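Local structure of 6-phosphogluconate dehydrogenase (Pseudomonas syringae, 5U5G) at residues A[174-177]-A[178-182]; A[198-201]-A[202-205]; A[225-228]-A[229-232]; A[279-282]-A[283-286]. The protein probably acts as an NADP-dependent reductase of the 6-phosphogluconate and 3-hydroxyisobutyrate dehydrogenase family in fosfomycin biosynthesis, binding NADP+ and (2-oxopropyl)phosphonic acid. All blocks are in the same frame, centred on the assembly; numbering follows the deposited sequence.

In the fold
All four contacts lie in the helical C-terminal part of the chain, beyond the mainly parallel sheet of the Rossmann-type cofactor domain. In sequence order, contact 1 sits on the long helix 168-196, contact 2 caps helix 201-210, contact 3 ends helix 216-226, and contact 4 opens helix 282-287. Contacts 2 and 3 touch where Leu201 packs on Ala225 and Leu226, and Ala205 on Leu226; contacts 3 and 4, with centres 12 Å apart, meet through Ser232 and Gln279. Contact 1 stands apart at the bound phosphonate, its centre about 17 Å from that of contact 4. Contacts 1, 2 and 4 also reach the second subunit, so the phosphonate pocket and two of the helix starts lie at the dimer interface.

Contact 1 of 4, residues A[174-177]-A[178-182]; sequences ILNN and LAESI. With 7VD ((2-oxopropyl)phosphonic acid), chain F.
Asn177 and Glu180 project from one side of helix 168-196 into the phosphonate pocket, a case of i to i+3 and i to i+4 spacing gathering polar groups at one site. Their side chains run alongside each other and point the same way, the amide stacked on the carboxylate with planes 24° apart. Asn177 ND2 donates to O7, the keto oxygen of the ligand, at 2.9 Å in a nearly straight bond, with a weak second bond to Asp242. Asn177 OD1 accepts twice, from Lys173 NZ and from Asn176 ND2 at 2.8 Å, the latter in the carbonyl plane; these bonds should fix which way the amide is flipped. Asn176 ND2 also reaches Glu180 OE2 weakly, while its OD1 takes the backbone N of Gly213 of the second subunit. Glu180 is extended beyond CG; its OE1 forms a salt bridge with Arg239, and its OE2 lies 2.5 Å from ligand O2. Along the backbone, Asn177 O is approached from opposite faces of its plane by two donors of one residue: Ser181 N at 2.9 Å and Ser181 OG at 2.7 Å.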
loop_
_atom_site.group_PDB
_atom_site.type_symbol
_atom_site.label_atom_id
_atom_site.label_comp_id
_atom_site.label_asym_id
_atom_site.label_seq_id
_atom_site.Cartn_x
_atom_site.Cartn_y
_atom_site.Cartn_z
ATOM N N ILE A 174 -4.144 -15.094 4.122
ATOM C CA ILE A 174 -4.745 -14.470 5.303
ATOM C C ILE A 174 -3.880 -13.308 5.798
ATOM O O ILE A 174 -4.387 -12.242 6.172
ATOM C CB ILE A 174 -4.953 -15.535 6.399
ATOM C CG1 ILE A 174 -6.008 -16.567 5.971
ATOM C CG2 ILE A 174 -5.337 -14.890 7.726
ATOM C CD1 ILE A 174 -5.988 -17.834 6.819
ATOM N N LEU A 175 -2.567 -13.499 5.813
ATOM C CA LEU A 175 -1.645 -12.421 6.165
ATOM C C LEU A 175 -1.681 -11.289 5.133
ATOM O O LEU A 175 -1.625 -10.105 5.495
ATOM C CB LEU A 175 -0.238 -12.998 6.283
ATOM C CG LEU A 175 0.485 -13.130 7.627
ATOM C CD1 LEU A 175 -0.392 -13.000 8.849
ATOM C CD2 LEU A 175 1.260 -14.428 7.651
ATOM N N ASN A 176 -1.749 -11.635 3.843
ATOM C CA ASN A 176 -1.924 -10.618 2.811
ATOM C C ASN A 176 -3.142 -9.748 3.101
ATOM O O ASN A 176 -3.075 -8.510 3.021
ATOM C CB ASN A 176 -2.063 -11.281 1.444
ATOM C CG ASN A 176 -2.450 -10.300 0.370
ATOM O OD1 ASN A 176 -1.586 -9.621 -0.191
ATOM N ND2 ASN A 176 -3.754 -10.214 0.070
ATOM N N ASN A 177 -4.254 -10.385 3.482
ATOM C CA ASN A 177 -5.513 -9.672 3.658
ATOM C C ASN A 177 -5.563 -8.885 4.956
ATOM O O ASN A 177 -6.268 -7.875 5.028
ATOM C CB ASN A 177 -6.677 -10.654 3.583
ATOM C CG ASN A 177 -7.046 -10.975 2.162
ATOM O OD1 ASN A 177 -6.174 -11.033 1.285
ATOM N ND2 ASN A 177 -8.337 -11.151 1.912
ATOM N N LEU A 178 -4.842 -9.336 5.985
ATOM C CA LEU A 178 -4.643 -8.507 7.167
ATOM C C LEU A 178 -3.982 -7.187 6.798
ATOM O O LEU A 178 -4.341 -6.132 7.335
ATOM C CB LEU A 178 -3.785 -9.247 8.187
ATOM C CG LEU A 178 -4.078 -9.157 9.685
ATOM C CD1 LEU A 178 -2.804 -9.429 10.490
ATOM C CD2 LEU A 178 -4.779 -7.898 10.145
ATOM N N ALA A 179 -2.986 -7.231 5.904
ATOM C CA ALA A 179 -2.325 -5.998 5.465
ATOM C C ALA A 179 -3.259 -5.134 4.623
ATOM O O ALA A 179 -3.234 -3.901 4.724
ATOM C CB ALA A 179 -1.052 -6.328 4.682
ATOM N N GLU A 180 -4.085 -5.769 3.780
ATOM C CA GLU A 180 -5.146 -5.048 3.078
ATOM C C GLU A 180 -5.998 -4.264 4.059
ATOM O O GLU A 180 -6.274 -3.074 3.859
ATOM C CB GLU A 180 -6.047 -6.032 2.324
ATOM C CG GLU A 180 -5.362 -6.834 1.245
ATOM C CD GLU A 180 -6.332 -7.721 0.480
ATOM O OE1 GLU A 180 -7.440 -7.963 0.997
ATOM O OE2 GLU A 180 -5.974 -8.179 -0.635
ATOM N N SER A 181 -6.444 -4.946 5.115
ATOM C CA SER A 181 -7.381 -4.362 6.063
ATOM C C SER A 181 -6.766 -3.160 6.762
ATOM O O SER A 181 -7.429 -2.132 6.950
ATOM C CB SER A 181 -7.813 -5.422 7.078
ATOM O OG SER A 181 -8.224 -6.616 6.422
ATOM N N ILE A 182 -5.495 -3.271 7.146
ATOM C CA ILE A 182 -4.808 -2.149 7.779
ATOM C C ILE A 182 -4.645 -0.997 6.794
ATOM O O ILE A 182 -4.878 0.168 7.134
ATOM C CB ILE A 182 -3.445 -2.598 8.332
ATOM C CG1 ILE A 182 -3.650 -3.625 9.455
ATOM C CG2 ILE A 182 -2.686 -1.376 8.834
ATOM C CD1 ILE A 182 -2.396 -4.495 9.762
HETATM P P1 7VD F . -8.578 -9.017 -2.671
HETATM C C1 7VD F . -10.162 -9.182 -1.801
HETATM O O2 7VD F . -7.423 -9.725 -2.003
HETATM O O3 7VD F . -8.681 -9.452 -4.114
HETATM O O4 7VD F . -8.396 -7.521 -2.592
HETATM C C6 7VD F . -10.211 -10.187 -0.678
HETATM O O7 7VD F . -9.588 -11.246 -0.740
HETATM C C8 7VD F . -11.060 -9.804 0.503
#

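Contact 2 of 4, residues A[198-201]-A[202-205]; sequences GLDL and KSMA
Met204 N donates to Asp200 O at 3.1 Å and Ala205 N to Leu201 O at 2.8 Å, so the first turn of helix 201-210 is already regular where the two segments join. Before it the chain is extended at Leu199 and Asp200. Farther back, Gly198 closes helix 168-196 in a Schellman motif, with a positive phi of 95°, a conformation to which glycine is suited. Only a few residues separate helices 168-196 and 201-210, and Asp200 serves as the N-cap of the second. Its CG sits between the backbone N and the carbonyl carbon (chi1 56°), which turns the carboxylate back toward the first turn, where it caps the N-H of Ser203. OD2 is gripped twice by Ser203: the backbone N comes from well above the carboxylate plane at 2.9 Å, while OG, at 2.8 Å, meets the syn lone pair. The other oxygen, OD1, forms a salt bridge with Lys168 of the second subunit, so the same side chain caps a helix and joins the dimer interface. Lys202 turns elsewhere, pairing with Asp206 one turn further on. On the apolar side Met204 bends at its last torsion, bringing CE to 4.1 Å from Leu199 CB and 4.2 Å from Leu201 CD2. Leu201 continues this layer onto Ile191 and Leu195 of helix 168-196, and Leu199 and Met204 pack against Leu175 and Leu172 of the second subunit, respectively.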
loop_
_atom_site.group_PDB
_atom_site.type_symbol
_atom_site.label_atom_id
_atom_site.label_comp_id
_atom_site.label_asym_id
_atom_site.label_seq_id
_atom_site.Cartn_x
_atom_site.Cartn_y
_atom_site.Cartn_z
ATOM N N GLY A 198 -10.282 20.470 4.092
ATOM C CA GLY A 198 -10.464 21.307 2.927
ATOM C C GLY A 198 -9.865 20.778 1.646
ATOM O O GLY A 198 -10.019 21.419 0.607
ATOM N N LEU A 199 -9.203 19.623 1.672
ATOM C CA LEU A 199 -8.539 19.119 0.482
ATOM C C LEU A 199 -9.548 18.497 -0.474
ATOM O O LEU A 199 -10.495 17.830 -0.049
ATOM C CB LEU A 199 -7.466 18.096 0.868
ATOM C CG LEU A 199 -6.301 18.690 1.673
ATOM C CD1 LEU A 199 -5.411 17.593 2.231
ATOM C CD2 LEU A 199 -5.472 19.676 0.817
ATOM N N ASP A 200 -9.338 18.715 -1.773
ATOM C CA ASP A 200 -10.181 18.132 -2.806
ATOM C C ASP A 200 -9.746 16.703 -3.115
ATOM O O ASP A 200 -8.564 16.361 -3.013
ATOM C CB ASP A 200 -10.120 18.967 -4.079
ATOM C CG ASP A 200 -8.710 19.132 -4.585
ATOM O OD1 ASP A 200 -7.887 19.721 -3.858
ATOM O OD2 ASP A 200 -8.421 18.689 -5.705
ATOM N N LEU A 201 -10.720 15.872 -3.503
ATOM C CA LEU A 201 -10.437 14.466 -3.794
ATOM C C LEU A 201 -9.444 14.320 -4.935
ATOM O O LEU A 201 -8.621 13.394 -4.937
ATOM C CB LEU A 201 -11.728 13.708 -4.143
ATOM C CG LEU A 201 -12.604 13.155 -3.022
ATOM C CD1 LEU A 201 -13.907 12.525 -3.562
ATOM C CD2 LEU A 201 -11.818 12.143 -2.220
ATOM N N LYS A 202 -9.522 15.204 -5.933
ATOM C CA LYS A 202 -8.637 15.059 -7.083
ATOM C C LYS A 202 -7.171 15.223 -6.683
ATOM O O LYS A 202 -6.306 14.465 -7.135
ATOM C CB LYS A 202 -9.027 16.059 -8.172
ATOM C CG LYS A 202 -7.916 16.398 -9.143
ATOM C CD LYS A 202 -7.933 15.520 -10.368
ATOM C CE LYS A 202 -7.421 16.305 -11.572
ATOM N NZ LYS A 202 -6.007 16.743 -11.367
ATOM N N SER A 203 -6.871 16.209 -5.841
ATOM C CA SER A 203 -5.491 16.395 -5.404
ATOM C C SER A 203 -5.040 15.244 -4.511
ATOM O O SER A 203 -3.888 14.803 -4.588
ATOM C CB SER A 203 -5.348 17.727 -4.675
ATOM O OG SER A 203 -5.628 18.798 -5.553
ATOM N N MET A 204 -5.930 14.764 -3.641
ATOM C CA MET A 204 -5.581 13.626 -2.804
ATOM C C MET A 204 -5.309 12.398 -3.655
ATOM O O MET A 204 -4.333 11.672 -3.423
ATOM C CB MET A 204 -6.692 13.365 -1.791
ATOM C CG MET A 204 -6.558 14.258 -0.566
ATOM S SD MET A 204 -7.681 13.857 0.789
ATOM C CE MET A 204 -9.246 14.433 0.115
ATOM N N ALA A 205 -6.136 12.176 -4.679
ATOM C CA ALA A 205 -5.912 11.048 -5.573
ATOM C C ALA A 205 -4.585 11.185 -6.305
ATOM O O ALA A 205 -3.857 10.197 -6.476
ATOM C CB ALA A 205 -7.063 10.929 -6.572
#

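Contact 3 of 4, residues A[225-228]-A[229-232]; sequences ALSG and GASS
Ser227 OG is held by both ends of a turn: it accepts the backbone N of Ala230 at 3.0 Å, with an N-H...O angle of 142°, and is hydrogen-bonded to Gly223 O one helical turn back, with Tyr224 O as a weak further partner. The hydroxyl thus works in both directions, taking an amide proton from the outgoing loop and serving a carbonyl of the last turn of helix 216-226. A chi1 of 66°, which sets OG between the backbone N and the carbonyl carbon, lets it face both. The methyl group of Ala230 comes up beside the same hydroxymethyl group, Ala230 CB lying 3.7 Å from Ser227 CB. Two glycines with positive phi carry the chain through the turn. Gly228 ends the helix in a Schellman motif, its N bonded to Ala225 O at 3.2 Å. Gly229 follows with a phi of 99°, again a conformation natural to glycine. The turn lies at the protein surface. Behind it, the end of helix 216-226 leans on helix 201-210, while beyond it Ser232 bonds to Asp278 in the loop between helices 257-273 and 282-287 as the chain heads for helix 236-247.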
loop_
_atom_site.group_PDB
_atom_site.type_symbol
_atom_site.label_atom_id
_atom_site.label_comp_id
_atom_site.label_asym_id
_atom_site.label_seq_id
_atom_site.Cartn_x
_atom_site.Cartn_y
_atom_site.Cartn_z
ATOM N N ALA A 225 -14.276 6.655 -3.008
ATOM C CA ALA A 225 -14.630 8.045 -2.747
ATOM C C ALA A 225 -14.879 8.803 -4.048
ATOM O O ALA A 225 -15.820 9.598 -4.135
ATOM C CB ALA A 225 -13.535 8.719 -1.914
ATOM N N LEU A 226 -14.068 8.548 -5.080
ATOM C CA LEU A 226 -14.191 9.301 -6.325
ATOM C C LEU A 226 -15.490 8.976 -7.051
ATOM O O LEU A 226 -16.093 9.853 -7.676
ATOM C CB LEU A 226 -12.996 9.020 -7.234
ATOM C CG LEU A 226 -11.688 9.665 -6.776
ATOM C CD1 LEU A 226 -10.522 9.095 -7.590
ATOM C CD2 LEU A 226 -11.759 11.181 -6.894
ATOM N N SER A 227 -15.922 7.721 -7.004
ATOM C CA SER A 227 -17.138 7.319 -7.690
ATOM C C SER A 227 -18.397 7.635 -6.894
ATOM O O SER A 227 -19.496 7.372 -7.380
ATOM C CB SER A 227 -17.086 5.823 -8.001
ATOM O OG SER A 227 -17.115 5.070 -6.794
ATOM N N GLY A 228 -18.275 8.186 -5.691
ATOM C CA GLY A 228 -19.437 8.368 -4.846
ATOM C C GLY A 228 -20.024 7.082 -4.300
ATOM O O GLY A 228 -21.245 7.002 -4.105
ATOM N N GLY A 229 -19.189 6.069 -4.052
ATOM C CA GLY A 229 -19.621 4.861 -3.383
ATOM C C GLY A 229 -19.940 3.662 -4.260
ATOM O O GLY A 229 -20.640 2.757 -3.797
ATOM N N ALA A 230 -19.457 3.622 -5.499
ATOM C CA ALA A 230 -19.587 2.415 -6.299
ATOM C C ALA A 230 -18.909 1.248 -5.585
ATOM O O ALA A 230 -17.849 1.408 -4.970
ATOM C CB ALA A 230 -18.972 2.620 -7.682
ATOM N N SER A 231 -19.530 0.073 -5.672
ATOM C CA SER A 231 -19.110 -1.068 -4.870
ATOM C C SER A 231 -17.658 -1.444 -5.157
ATOM O O SER A 231 -17.210 -1.444 -6.308
ATOM C CB SER A 231 -20.032 -2.261 -5.154
ATOM O OG SER A 231 -19.618 -3.395 -4.416
ATOM N N SER A 232 -16.910 -1.759 -4.100
ATOM C CA SER A 232 -15.605 -2.378 -4.279
ATOM C C SER A 232 -15.721 -3.887 -4.425
ATOM O O SER A 232 -14.702 -4.559 -4.645
ATOM C CB SER A 232 -14.665 -2.024 -3.119
ATOM O OG SER A 232 -15.060 -2.616 -1.901
#

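Contact 4 of 4, residues A[279-282]-A[283-286]; sequences QCQY and FSVL
Gln281 and Ser284 meet through the shortest polar bond here, Ser284 OG donating to Gln281 OE1 at 2.5 Å. That is unusually short, and the hydroxyl arrives from above the carbonyl plane, 54° out of it and off the lone pairs, so the exact length deserves caution. The glutamine folds back at chi2 (-63°) to present its amide. Gln281 NE2 is engaged elsewhere, by Tyr224 OH, so both ends of the amide are satisfied. Backbone bonds mark a change of helix type. Phe283 N reaches Cys280 O at 3.1 Å, an i to i+3 bond. Gln281 O then accepts Val285 N at 3.1 Å and, weakly, Ser284 N, and Tyr282 O takes Leu286 N at 2.7 Å in the regular alpha pattern. Among the apolar contacts, Leu286 lies against the Tyr282 ring. Its CD2 stands over one face in a CH-pi contact, 4.3 Å from the centroid, and CD1 reaches CZ of the same ring at 3.8 Å. The phenol oxygen is bonded to Glu189 of helix 168-196, which should steady the ring. On another side of the turn, Cys280 O comes up to the edge of the Phe283 ring. Tyr282 packs on Pro257 and Leu286 on Ser255, both of the second subunit. The whole is a 3-10 turn leading into an alpha helix, the short final helix 282-287 docked on helices 168-196 and 257-273 of the all-helical dimerising part of this dehydrogenase fold.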
loop_
_atom_site.group_PDB
_atom_site.type_symbol
_atom_site.label_atom_id
_atom_site.label_comp_id
_atom_site.label_asym_id
_atom_site.label_seq_id
_atom_site.Cartn_x
_atom_site.Cartn_y
_atom_site.Cartn_z
ATOM N N GLN A 279 -16.979 -3.125 2.301
ATOM C CA GLN A 279 -15.848 -2.948 3.210
ATOM C C GLN A 279 -15.504 -1.472 3.410
ATOM O O GLN A 279 -15.092 -1.071 4.503
ATOM C CB GLN A 279 -14.619 -3.709 2.680
ATOM C CG GLN A 279 -14.250 -3.339 1.240
ATOM C CD GLN A 279 -13.010 -4.036 0.723
ATOM O OE1 GLN A 279 -12.338 -4.774 1.454
ATOM N NE2 GLN A 279 -12.706 -3.821 -0.557
ATOM N N CYS A 280 -15.675 -0.653 2.376
ATOM C CA CYS A 280 -15.357 0.770 2.461
ATOM C C CYS A 280 -16.382 1.576 3.240
ATOM O O CYS A 280 -16.228 2.793 3.320
ATOM C CB CYS A 280 -15.206 1.366 1.063
ATOM S SG CYS A 280 -13.847 0.664 0.112
ATOM N N GLN A 281 -17.408 0.950 3.824
ATOM C CA GLN A 281 -18.354 1.697 4.655
ATOM C C GLN A 281 -17.746 2.183 5.970
ATOM O O GLN A 281 -18.417 2.905 6.718
ATOM C CB GLN A 281 -19.601 0.846 4.910
ATOM C CG GLN A 281 -20.681 1.054 3.837
ATOM C CD GLN A 281 -21.195 2.487 3.829
ATOM O OE1 GLN A 281 -21.856 2.914 4.770
ATOM N NE2 GLN A 281 -20.879 3.240 2.780
ATOM N N TYR A 282 -16.496 1.815 6.269
ATOM C CA TYR A 282 -15.763 2.520 7.314
ATOM C C TYR A 282 -15.832 4.036 7.116
ATOM O O TYR A 282 -15.831 4.783 8.096
ATOM C CB TYR A 282 -14.303 2.054 7.337
ATOM C CG TYR A 282 -13.474 2.587 8.508
ATOM C CD1 TYR A 282 -14.023 2.717 9.777
ATOM C CD2 TYR A 282 -12.129 2.909 8.342
ATOM C CE1 TYR A 282 -13.254 3.175 10.855
ATOM C CE2 TYR A 282 -11.353 3.370 9.410
ATOM C CZ TYR A 282 -11.916 3.491 10.657
ATOM O OH TYR A 282 -11.137 3.950 11.702
ATOM N N PHE A 283 -15.879 4.498 5.856
ATOM C CA PHE A 283 -16.052 5.922 5.555
ATOM C C PHE A 283 -17.224 6.507 6.326
ATOM O O PHE A 283 -17.093 7.530 7.000
ATOM C CB PHE A 283 -16.289 6.136 4.051
ATOM C CG PHE A 283 -15.045 6.448 3.263
ATOM C CD1 PHE A 283 -14.299 7.593 3.531
ATOM C CD2 PHE A 283 -14.640 5.609 2.231
ATOM C CE1 PHE A 283 -13.151 7.875 2.788
ATOM C CE2 PHE A 283 -13.515 5.887 1.480
ATOM C CZ PHE A 283 -12.764 7.020 1.761
ATOM N N SER A 284 -18.388 5.864 6.239
ATOM C CA SER A 284 -19.559 6.442 6.882
ATOM C C SER A 284 -19.539 6.231 8.388
ATOM O O SER A 284 -19.985 7.108 9.133
ATOM C CB SER A 284 -20.837 5.866 6.264
ATOM O OG SER A 284 -20.920 4.474 6.504
ATOM N N VAL A 285 -19.008 5.101 8.860
ATOM C CA VAL A 285 -18.886 4.886 10.301
ATOM C C VAL A 285 -17.948 5.916 10.903
ATOM O O VAL A 285 -18.215 6.478 11.973
ATOM C CB VAL A 285 -18.404 3.453 10.595
ATOM C CG1 VAL A 285 -17.994 3.321 12.052
ATOM C CG2 VAL A 285 -19.490 2.446 10.245
ATOM N N LEU A 286 -16.844 6.194 10.211
ATOM C CA LEU A 286 -15.879 7.169 10.701
ATOM C C LEU A 286 -16.557 8.491 11.042
ATOM O O LEU A 286 -16.379 9.026 12.141
ATOM C CB LEU A 286 -14.785 7.366 9.653
ATOM C CG LEU A 286 -13.378 7.728 10.098
ATOM C CD1 LEU A 286 -13.018 7.090 11.425
ATOM C CD2 LEU A 286 -12.445 7.263 9.005
#